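Local coordinates for solute-binding protein Csal_2479 (Chromohalobacter salexigens, PDB 4P1L), which binds D-glucuronate in vitro and probably delivers it to the permease of a tripartite ATP-independent periplasmic (TRAP) transport system, at residues H32-P37 against Y62-L67; E51-R56 against Q252-A257; A145-N150 against L226-I231. All blocks are in the same frame, centred on the assembly; numbering follows the deposited sequence.

Interaction 1 (H32-P37 against Y62-L67); sequences HPPSYP and YHNAVL. With BDP (beta-D-glucopyranuronic acid), chain C.
The loops that follow strands 26-29 and 59-62 meet beside the glucuronate site, to which the first contributes His-32. Asn-64 N donates to His-32 O over 2.9 Å. The bond is fairly straight at hydrogen (162°), but the donor stands above the carbonyl plane. CB of His-63 also packs on this oxygen. Pro-34 lies over one face of the His-63 imidazole. Pro-34 CA is 3.6 Å from the ring centroid, close to the normal, in a CH-pi contact. CB and CG of the same proline run over CG and CD2 of His-63. Both ring nitrogens are held, ND1 by Asn-30 and NE2 by Glu-43. The first loop lies inside a beta-alpha-beta unit, strand 26-29, helix 37-52 and the parallel neighbour strand 59-62; the second leaves that last strand. Pro-33 to Tyr-36 form a type I turn leading into that helix, with Tyr-36 at its N-cap. His-63 to Val-66 form a type I' turn. The Asn-64 side chain crosses that of Pro-33 at about a right angle, with ND2 3.4 Å from Pro-33 CA. CB of His-32 points away from the second loop. Its CG is anti to the carbonyl carbon (chi1 -62°), which carries the ring to the sugar, where NE2 donates to glucuronate O2 at 2.8 Å. Tyr-36 CE2 sits over the centre of one face of the His-32 ring, and Tyr-36 OH bonds to Ser-211.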
loop_
_atom_site.group_PDB
_atom_site.type_symbol
_atom_site.label_atom_id
_atom_site.label_comp_id
_atom_site.label_asym_id
_atom_site.label_seq_id
_atom_site.Cartn_x
_atom_site.Cartn_y
_atom_site.Cartn_z
ATOM N N HIS A 32 6.915 -7.831 3.463
ATOM C CA HIS A 32 8.211 -7.156 3.667
ATOM C C HIS A 32 9.117 -7.966 4.607
ATOM O O HIS A 32 8.667 -8.913 5.259
ATOM C CB HIS A 32 8.005 -5.757 4.260
ATOM C CG HIS A 32 7.208 -4.835 3.377
ATOM N ND1 HIS A 32 7.749 -4.225 2.268
ATOM C CD2 HIS A 32 5.914 -4.427 3.439
ATOM C CE1 HIS A 32 6.822 -3.487 1.672
ATOM N NE2 HIS A 32 5.702 -3.593 2.367
ATOM N N PRO A 33 10.404 -7.596 4.667
ATOM C CA PRO A 33 11.285 -8.236 5.661
ATOM C C PRO A 33 10.849 -7.905 7.096
ATOM O O PRO A 33 10.167 -6.889 7.308
ATOM C CB PRO A 33 12.652 -7.621 5.367
ATOM C CG PRO A 33 12.557 -7.084 3.958
ATOM C CD PRO A 33 11.133 -6.668 3.777
ATOM N N PRO A 34 11.257 -8.730 8.077
ATOM C CA PRO A 34 10.919 -8.484 9.474
ATOM C C PRO A 34 11.349 -7.088 9.940
ATOM O O PRO A 34 10.654 -6.538 10.764
ATOM C CB PRO A 34 11.703 -9.569 10.247
ATOM C CG PRO A 34 12.097 -10.596 9.230
ATOM C CD PRO A 34 12.062 -9.950 7.879
ATOM N N SER A 35 12.462 -6.547 9.435
ATOM C CA SER A 35 12.977 -5.275 9.937
ATOM C C SER A 35 12.354 -4.035 9.272
ATOM O O SER A 35 12.633 -2.894 9.656
ATOM C CB SER A 35 14.496 -5.233 9.772
ATOM O OG SER A 35 14.809 -5.177 8.388
ATOM N N TYR A 36 11.520 -4.251 8.269
ATOM C CA TYR A 36 10.793 -3.158 7.645
ATOM C C TYR A 36 9.833 -2.560 8.687
ATOM O O TYR A 36 9.393 -3.265 9.568
ATOM C CB TYR A 36 10.017 -3.753 6.487
ATOM C CG TYR A 36 9.479 -2.775 5.476
ATOM C CD1 TYR A 36 10.308 -2.239 4.514
ATOM C CD2 TYR A 36 8.129 -2.458 5.443
ATOM C CE1 TYR A 36 9.817 -1.369 3.544
ATOM C CE2 TYR A 36 7.597 -1.584 4.463
ATOM C CZ TYR A 36 8.467 -1.057 3.515
ATOM O OH TYR A 36 8.024 -0.199 2.539
ATOM N N PRO A 37 9.490 -1.266 8.578
ATOM C CA PRO A 37 8.588 -0.713 9.594
ATOM C C PRO A 37 7.336 -1.554 9.827
ATOM O O PRO A 37 6.969 -1.765 10.989
ATOM C CB PRO A 37 8.232 0.651 9.021
ATOM C CG PRO A 37 9.492 1.047 8.298
ATOM C CD PRO A 37 9.994 -0.218 7.674
ATOM N N TYR A 62 4.597 -14.402 9.535
ATOM C CA TYR A 62 5.446 -14.902 8.466
ATOM C C TYR A 62 5.773 -13.741 7.525
ATOM O O TYR A 62 4.929 -13.291 6.767
ATOM C CB TYR A 62 4.763 -16.036 7.714
ATOM C CG TYR A 62 4.702 -17.324 8.528
ATOM C CD1 TYR A 62 3.756 -17.505 9.530
ATOM C CD2 TYR A 62 5.612 -18.353 8.292
ATOM C CE1 TYR A 62 3.721 -18.717 10.271
ATOM C CE2 TYR A 62 5.578 -19.530 9.008
ATOM C CZ TYR A 62 4.635 -19.715 9.992
ATOM O OH TYR A 62 4.637 -20.901 10.703
ATOM N N HIS A 63 7.009 -13.279 7.579
ATOM C CA HIS A 63 7.462 -12.194 6.738
ATOM C C HIS A 63 7.951 -12.690 5.374
ATOM O O HIS A 63 7.953 -13.897 5.105
ATOM C CB HIS A 63 8.601 -11.459 7.439
ATOM C CG HIS A 63 8.265 -11.005 8.810
ATOM N ND1 HIS A 63 7.708 -9.770 9.048
ATOM C CD2 HIS A 63 8.403 -11.597 10.015
ATOM C CE1 HIS A 63 7.498 -9.623 10.342
ATOM N NE2 HIS A 63 7.935 -10.712 10.954
ATOM N N ASN A 64 8.351 -11.737 4.531
ATOM C CA ASN A 64 8.925 -12.030 3.222
ATOM C C ASN A 64 7.991 -12.785 2.268
ATOM O O ASN A 64 8.460 -13.440 1.331
ATOM C CB ASN A 64 10.218 -12.849 3.380
ATOM C CG ASN A 64 11.322 -12.094 4.104
ATOM O OD1 ASN A 64 11.907 -12.594 5.089
ATOM N ND2 ASN A 64 11.625 -10.898 3.623
ATOM N N ALA A 65 6.684 -12.678 2.481
ATOM C CA ALA A 65 5.723 -13.382 1.651
ATOM C C ALA A 65 5.997 -14.889 1.597
ATOM O O ALA A 65 5.607 -15.552 0.644
ATOM C CB ALA A 65 5.709 -12.788 0.230
ATOM N N VAL A 66 6.667 -15.413 2.619
ATOM C CA VAL A 66 6.900 -16.852 2.757
ATOM C C VAL A 66 5.630 -17.676 2.492
ATOM O O VAL A 66 5.690 -18.764 1.926
ATOM C CB VAL A 66 7.407 -17.164 4.173
ATOM C CG1 VAL A 66 7.321 -18.653 4.467
ATOM C CG2 VAL A 66 8.847 -16.676 4.331
ATOM N N LEU A 67 4.478 -17.161 2.917
ATOM C CA LEU A 67 3.216 -17.890 2.746
ATOM C C LEU A 67 2.422 -17.510 1.482
ATOM O O LEU A 67 1.265 -17.918 1.345
ATOM C CB LEU A 67 2.339 -17.754 3.996
ATOM C CG LEU A 67 2.970 -18.289 5.282
ATOM C CD1 LEU A 67 2.053 -18.050 6.498
ATOM C CD2 LEU A 67 3.314 -19.784 5.157
HETATM C C1 BDP C . 4.723 -1.592 -1.136
HETATM C C2 BDP C . 3.593 -2.202 -0.321
HETATM C C3 BDP C . 3.597 -3.672 -0.505
HETATM C C4 BDP C . 3.417 -3.944 -1.965
HETATM C C5 BDP C . 4.543 -3.272 -2.795
HETATM C C6 BDP C . 4.382 -3.483 -4.299
HETATM O O2 BDP C . 3.859 -1.881 1.034
HETATM O O3 BDP C . 2.358 -4.197 0.207
HETATM O O4 BDP C . 3.415 -5.360 -2.214
HETATM O O5 BDP C . 4.552 -1.904 -2.529
HETATM O O6A BDP C . 4.769 -2.530 -5.052
HETATM O O1 BDP C . 4.698 -0.213 -1.009
HETATM O O6B BDP C . 3.966 -4.578 -4.730
#

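Interaction 2 (E51-R56 against Q252-A257); sequences EKTEGR and QAIREA. With SO4 (sulfate ion), chain E.
Between segments 51-56 and 252-257 the backbones come nearest at Lys-52 and Ala-253, CA to CA 6.2 Å. Helix 37-52 closes here in a Schellman motif: Glu-54, with positive phi, is the C-prime residue, and Gly-55 N reaches back to Ala-50 O. Lys-52 makes the greater part of the first segment's share. Its CB meets Ala-253 CB at 3.9 Å, and its CD lies 3.6 Å from Ala-253 O. The chain is then bent at its last torsion (chi4 -74°), and NZ comes to the Glu-256 carboxylate. This salt bridge is long, 3.6 Å from NZ to Glu-256 OE1, and OE2 is almost as near. Glu-256 extends fully from its helix and crosses the lysine at about a right angle. Thr-53 adds an apolar touch, CG2 to Ile-254 CG1 at 4.2 Å. Its OG1 faces its own chain, bonding to Val-49 O and Val-57 N. Arg-56 reaches helix 248-282 just before the 252-257 segment, through a salt bridge from NH2 to Asp-250. On the same helix Arg-255 NE and NH2 bind a sulfate, probably from the crystallisation liquor, which Trp-243 also holds. Inward from Thr-53, Ile-254 packs on Phe-45 and Val-49 of helix 37-52, on Leu-138 of strand 135-141 and on Trp-243 of helix 240-245.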
loop_
_atom_site.group_PDB
_atom_site.type_symbol
_atom_site.label_atom_id
_atom_site.label_comp_id
_atom_site.label_asym_id
_atom_site.label_seq_id
_atom_site.Cartn_x
_atom_site.Cartn_y
_atom_site.Cartn_z
ATOM N N GLU A 51 0.107 -11.362 25.052
ATOM C CA GLU A 51 0.110 -10.860 26.430
ATOM C C GLU A 51 -1.298 -10.485 26.890
ATOM O O GLU A 51 -1.727 -10.867 27.978
ATOM C CB GLU A 51 1.056 -9.662 26.561
ATOM C CG GLU A 51 2.520 -10.038 26.293
ATOM C CD GLU A 51 3.389 -8.860 25.861
ATOM O OE1 GLU A 51 2.867 -7.725 25.748
ATOM O OE2 GLU A 51 4.604 -9.081 25.661
ATOM N N LYS A 52 -2.035 -9.762 26.056
ATOM C CA LYS A 52 -3.349 -9.295 26.471
ATOM C C LYS A 52 -4.368 -10.415 26.567
ATOM O O LYS A 52 -5.361 -10.259 27.269
ATOM C CB LYS A 52 -3.878 -8.232 25.524
ATOM C CG LYS A 52 -3.263 -6.851 25.683
ATOM C CD LYS A 52 -4.189 -5.813 25.037
ATOM C CE LYS A 52 -3.508 -4.477 24.809
ATOM N NZ LYS A 52 -3.315 -3.714 26.084
ATOM N N THR A 53 -4.153 -11.517 25.842
ATOM C CA THR A 53 -5.101 -12.631 25.862
ATOM C C THR A 53 -4.612 -13.764 26.753
ATOM O O THR A 53 -5.131 -14.869 26.686
ATOM C CB THR A 53 -5.411 -13.217 24.450
ATOM O OG1 THR A 53 -4.236 -13.824 23.884
ATOM C CG2 THR A 53 -5.928 -12.146 23.524
ATOM N N GLU A 54 -3.587 -13.492 27.553
ATOM C CA GLU A 54 -3.008 -14.511 28.420
ATOM C C GLU A 54 -2.714 -15.811 27.656
ATOM O O GLU A 54 -2.971 -16.915 28.143
ATOM C CB GLU A 54 -3.936 -14.753 29.617
ATOM C CG GLU A 54 -4.103 -13.493 30.465
ATOM C CD GLU A 54 -5.263 -13.569 31.447
ATOM O OE1 GLU A 54 -5.967 -14.601 31.478
ATOM O OE2 GLU A 54 -5.466 -12.577 32.184
ATOM N N GLY A 55 -2.163 -15.664 26.452
ATOM C CA GLY A 55 -1.724 -16.803 25.661
ATOM C C GLY A 55 -2.823 -17.558 24.925
ATOM O O GLY A 55 -2.554 -18.560 24.263
ATOM N N ARG A 56 -4.065 -17.093 25.029
ATOM C CA ARG A 56 -5.169 -17.749 24.318
ATOM C C ARG A 56 -5.007 -17.587 22.818
ATOM O O ARG A 56 -5.383 -18.454 22.032
ATOM C CB ARG A 56 -6.523 -17.180 24.750
ATOM C CG ARG A 56 -6.966 -17.605 26.151
ATOM C CD ARG A 56 -8.362 -17.112 26.427
ATOM N NE ARG A 56 -8.412 -15.664 26.589
ATOM C CZ ARG A 56 -8.100 -15.012 27.708
ATOM N NH1 ARG A 56 -7.705 -15.674 28.795
ATOM N NH2 ARG A 56 -8.185 -13.688 27.744
ATOM N N GLN A 252 -11.852 -7.233 21.939
ATOM C CA GLN A 252 -11.599 -5.859 22.384
ATOM C C GLN A 252 -10.095 -5.652 22.616
ATOM O O GLN A 252 -9.524 -4.606 22.248
ATOM C CB GLN A 252 -12.424 -5.534 23.645
ATOM C CG GLN A 252 -11.980 -4.268 24.382
ATOM C CD GLN A 252 -12.832 -3.955 25.617
ATOM O OE1 GLN A 252 -13.954 -4.449 25.769
ATOM N NE2 GLN A 252 -12.291 -3.129 26.506
ATOM N N ALA A 253 -9.449 -6.659 23.197
ATOM C CA ALA A 253 -8.020 -6.594 23.471
ATOM C C ALA A 253 -7.194 -6.576 22.181
ATOM O O ALA A 253 -6.208 -5.837 22.073
ATOM C CB ALA A 253 -7.586 -7.768 24.369
ATOM N N ILE A 254 -7.591 -7.380 21.198
ATOM C CA ILE A 254 -6.839 -7.480 19.957
ATOM C C ILE A 254 -7.004 -6.196 19.124
ATOM O O ILE A 254 -6.067 -5.724 18.486
ATOM C CB ILE A 254 -7.218 -8.770 19.194
ATOM C CG1 ILE A 254 -6.767 -9.988 20.025
ATOM C CG2 ILE A 254 -6.602 -8.802 17.788
ATOM C CD1 ILE A 254 -7.242 -11.315 19.494
ATOM N N ARG A 255 -8.196 -5.621 19.172
ATOM C CA ARG A 255 -8.444 -4.352 18.511
ATOM C C ARG A 255 -7.532 -3.278 19.118
ATOM O O ARG A 255 -6.919 -2.477 18.391
ATOM C CB ARG A 255 -9.931 -3.994 18.646
ATOM C CG ARG A 255 -10.425 -2.956 17.697
ATOM C CD ARG A 255 -11.955 -2.827 17.738
ATOM N NE ARG A 255 -12.700 -3.767 16.880
ATOM C CZ ARG A 255 -12.745 -3.705 15.554
ATOM N NH1 ARG A 255 -12.033 -2.794 14.903
ATOM N NH2 ARG A 255 -13.470 -4.581 14.866
ATOM N N GLU A 256 -7.415 -3.269 20.449
ATOM C CA GLU A 256 -6.499 -2.341 21.114
ATOM C C GLU A 256 -5.041 -2.564 20.674
ATOM O O GLU A 256 -4.331 -1.604 20.380
ATOM C CB GLU A 256 -6.607 -2.433 22.633
ATOM C CG GLU A 256 -5.762 -1.378 23.345
ATOM C CD GLU A 256 -5.856 -1.439 24.872
ATOM O OE1 GLU A 256 -6.561 -2.327 25.415
ATOM O OE2 GLU A 256 -5.208 -0.587 25.522
ATOM N N ALA A 257 -4.603 -3.820 20.633
ATOM C CA ALA A 257 -3.246 -4.156 20.193
ATOM C C ALA A 257 -2.971 -3.652 18.773
ATOM O O ALA A 257 -1.881 -3.179 18.481
ATOM C CB ALA A 257 -3.024 -5.649 20.236
HETATM S S SO4 E . -16.209 -6.102 16.828
HETATM O O1 SO4 E . -15.097 -5.603 17.629
HETATM O O2 SO4 E . -17.188 -5.040 16.650
HETATM O O3 SO4 E . -15.787 -6.554 15.500
HETATM O O4 SO4 E . -16.805 -7.251 17.508
#

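Interaction 3 (A145-N150 against L226-I231). With BDP (beta-D-glucopyranuronic acid), chain C.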
loop_
_atom_site.group_PDB
_atom_site.type_symbol
_atom_site.label_atom_id
_atom_site.label_comp_id
_atom_site.label_asym_id
_atom_site.label_seq_id
_atom_site.Cartn_x
_atom_site.Cartn_y
_atom_site.Cartn_z
ATOM N N ALA A 145 4.011 8.116 0.012
ATOM C CA ALA A 145 3.647 8.326 -1.373
ATOM C C ALA A 145 4.559 7.514 -2.303
ATOM O O ALA A 145 5.774 7.397 -2.078
ATOM C CB ALA A 145 3.725 9.800 -1.706
ATOM N N ARG A 146 3.961 6.954 -3.343
ATOM C CA ARG A 146 4.706 6.218 -4.367
ATOM C C ARG A 146 5.120 7.128 -5.522
ATOM O O ARG A 146 4.310 7.910 -6.041
ATOM C CB ARG A 146 3.879 5.063 -4.930
ATOM C CG ARG A 146 3.352 4.097 -3.836
ATOM C CD ARG A 146 2.358 3.094 -4.366
ATOM N NE ARG A 146 2.909 2.117 -5.312
ATOM C CZ ARG A 146 3.269 0.869 -5.013
ATOM N NH1 ARG A 146 3.172 0.406 -3.782
ATOM N NH2 ARG A 146 3.751 0.080 -5.967
ATOM N N SER A 147 6.377 7.005 -5.933
ATOM C CA SER A 147 6.920 7.778 -7.045
ATOM C C SER A 147 7.628 6.894 -8.061
ATOM O O SER A 147 8.082 5.774 -7.748
ATOM C CB SER A 147 7.889 8.848 -6.517
ATOM O OG SER A 147 7.199 9.819 -5.761
ATOM N N LEU A 148 7.744 7.411 -9.279
ATOM C CA LEU A 148 8.375 6.696 -10.385
ATOM C C LEU A 148 9.877 6.610 -10.252
ATOM O O LEU A 148 10.552 7.610 -9.980
ATOM C CB LEU A 148 8.127 7.405 -11.723
ATOM C CG LEU A 148 6.772 7.401 -12.386
ATOM C CD1 LEU A 148 6.788 8.369 -13.593
ATOM C CD2 LEU A 148 6.404 5.998 -12.826
ATOM N N TYR A 149 10.409 5.430 -10.518
ATOM C CA TYR A 149 11.836 5.307 -10.735
ATOM C C TYR A 149 12.155 4.499 -11.977
ATOM O O TYR A 149 11.396 3.608 -12.337
ATOM C CB TYR A 149 12.529 4.714 -9.519
ATOM C CG TYR A 149 11.889 3.492 -8.885
ATOM C CD1 TYR A 149 12.219 2.199 -9.298
ATOM C CD2 TYR A 149 11.017 3.630 -7.820
ATOM C CE1 TYR A 149 11.683 1.093 -8.655
ATOM C CE2 TYR A 149 10.471 2.524 -7.175
ATOM C CZ TYR A 149 10.786 1.261 -7.604
ATOM O OH TYR A 149 10.234 0.176 -6.938
ATOM N N ASN A 150 13.260 4.824 -12.635
ATOM C CA ASN A 150 13.614 4.175 -13.893
ATOM C C ASN A 150 15.115 4.175 -14.116
ATOM O O ASN A 150 15.882 4.781 -13.361
ATOM C CB ASN A 150 12.876 4.780 -15.100
ATOM C CG ASN A 150 13.476 6.096 -15.575
ATOM O OD1 ASN A 150 14.194 6.138 -16.564
ATOM N ND2 ASN A 150 13.163 7.168 -14.884
ATOM N N LEU A 226 9.893 12.439 -8.176
ATOM C CA LEU A 226 8.876 12.542 -7.133
ATOM C C LEU A 226 7.484 12.905 -7.654
ATOM O O LEU A 226 6.879 13.944 -7.301
ATOM C CB LEU A 226 9.359 13.524 -6.053
ATOM C CG LEU A 226 10.492 12.971 -5.186
ATOM C CD1 LEU A 226 11.269 14.064 -4.457
ATOM C CD2 LEU A 226 9.921 11.997 -4.170
ATOM N N THR A 227 6.946 12.017 -8.475
ATOM C CA THR A 227 5.558 12.123 -8.897
ATOM C C THR A 227 4.533 12.030 -7.745
ATOM O O THR A 227 3.485 12.654 -7.839
ATOM C CB THR A 227 5.248 11.064 -9.951
ATOM O OG1 THR A 227 5.724 9.785 -9.494
ATOM C CG2 THR A 227 5.890 11.439 -11.299
ATOM N N GLU A 228 4.804 11.216 -6.704
ATOM C CA GLU A 228 3.966 11.109 -5.515
ATOM C C GLU A 228 2.499 10.904 -5.921
ATOM O O GLU A 228 1.578 11.544 -5.400
ATOM C CB GLU A 228 4.188 12.325 -4.592
ATOM C CG GLU A 228 5.642 12.416 -4.166
ATOM C CD GLU A 228 5.987 13.588 -3.280
ATOM O OE1 GLU A 228 6.839 13.431 -2.381
ATOM O OE2 GLU A 228 5.450 14.670 -3.498
ATOM N N HIS A 229 2.323 9.963 -6.852
ATOM C CA HIS A 229 1.074 9.765 -7.583
ATOM C C HIS A 229 0.017 8.899 -6.891
ATOM O O HIS A 229 -1.153 8.964 -7.272
ATOM C CB HIS A 229 1.391 9.196 -8.972
ATOM C CG HIS A 229 2.277 7.990 -8.953
ATOM N ND1 HIS A 229 3.584 8.014 -9.388
ATOM C CD2 HIS A 229 2.036 6.720 -8.551
ATOM C CE1 HIS A 229 4.117 6.816 -9.232
ATOM N NE2 HIS A 229 3.193 6.011 -8.735
ATOM N N LEU A 230 0.432 8.126 -5.877
ATOM C CA LEU A 230 -0.451 7.251 -5.095
ATOM C C LEU A 230 -0.058 7.338 -3.637
ATOM O O LEU A 230 1.122 7.345 -3.301
ATOM C CB LEU A 230 -0.367 5.788 -5.544
ATOM C CG LEU A 230 -0.984 5.441 -6.884
ATOM C CD1 LEU A 230 -0.420 4.126 -7.382
ATOM C CD2 LEU A 230 -2.513 5.429 -6.807
ATOM N N ILE A 231 -1.069 7.436 -2.781
ATOM C CA ILE A 231 -0.894 7.408 -1.357
ATOM C C ILE A 231 -1.884 6.333 -0.885
ATOM O O ILE A 231 -3.100 6.567 -0.765
ATOM C CB ILE A 231 -1.180 8.783 -0.742
ATOM C CG1 ILE A 231 -0.049 9.747 -1.123
ATOM C CG2 ILE A 231 -1.306 8.670 0.742
ATOM C CD1 ILE A 231 -0.400 11.215 -0.923
HETATM C C1 BDP C . 4.723 -1.592 -1.136
HETATM C C2 BDP C . 3.593 -2.202 -0.321
HETATM C C3 BDP C . 3.597 -3.672 -0.505
HETATM C C4 BDP C . 3.417 -3.944 -1.965
HETATM C C5 BDP C . 4.543 -3.272 -2.795
HETATM C C6 BDP C . 4.382 -3.483 -4.299
HETATM O O2 BDP C . 3.859 -1.881 1.034
HETATM O O3 BDP C . 2.358 -4.197 0.207
HETATM O O4 BDP C . 3.415 -5.360 -2.214
HETATM O O5 BDP C . 4.552 -1.904 -2.529
HETATM O O6A BDP C . 4.769 -2.530 -5.052
HETATM O O1 BDP C . 4.698 -0.213 -1.009
HETATM O O6B BDP C . 3.966 -4.578 -4.730
#
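Arg-146 O stands 3.3 Å above the plane of the His-229 imidazole, over the ring centre, and also accepts a bond from His-229 N at 3.0 Å. His-229 CG sits between its backbone N and carbonyl carbon (chi1 51°), which folds the ring back over that oxygen. Arg-146 N donates to Leu-230 O at 2.9 Å and nearly straight (170°). Between segments 145-150 and 226-231 the pairing is irregular where Glu-228 has positive phi, and side-chain hydroxyls take backbone bonds. Ser-147 OG accepts from Glu-228 N at 2.9 Å. Thr-227 OG1 accepts from Leu-148 N at 3.1 Å and is also hydrogen-bonded to His-229 ND1. The Arg-146 side chain runs past Leu-230 CB into the ligand pocket. There NH2 donates to carboxylate O6A of the glucuronate at 2.9 Å, and NH1 to ring oxygen O5 at 3.0 Å. Glu-206 OE1 forms a salt bridge with Arg-146 NE and a hydrogen bond with His-229 NE2, and so probably positions the arginine. Strand 204-207 flanks strand 146-150 on its other side, strand 286-288 lies beyond 223-230, and Met-177 of helix 172-181 packs on His-229 and Leu-230.

Overall arrangement
Interactions 1 and 3 both reach the bound glucuronate, 1 through a histidine to a sugar hydroxyl and 3 through an arginine to the carboxylate and ring oxygen. Their centres are about 23 Å apart. Interaction 1 joins loops that follow strands of the five-stranded sheet; interaction 3 lies within the four-stranded one. Interaction 3 is buried and relies on backbone and hydroxyl bonds. Interaction 1 is partly buried, with one backbone bond and proline packing. Interaction 2 is far from the ligand, a partly buried contact between a helix end and a second helix, with a long ion pair. Its centre is about 37 Å from that of interaction 3. Helix 37-52 runs from interaction 1 to interaction 2.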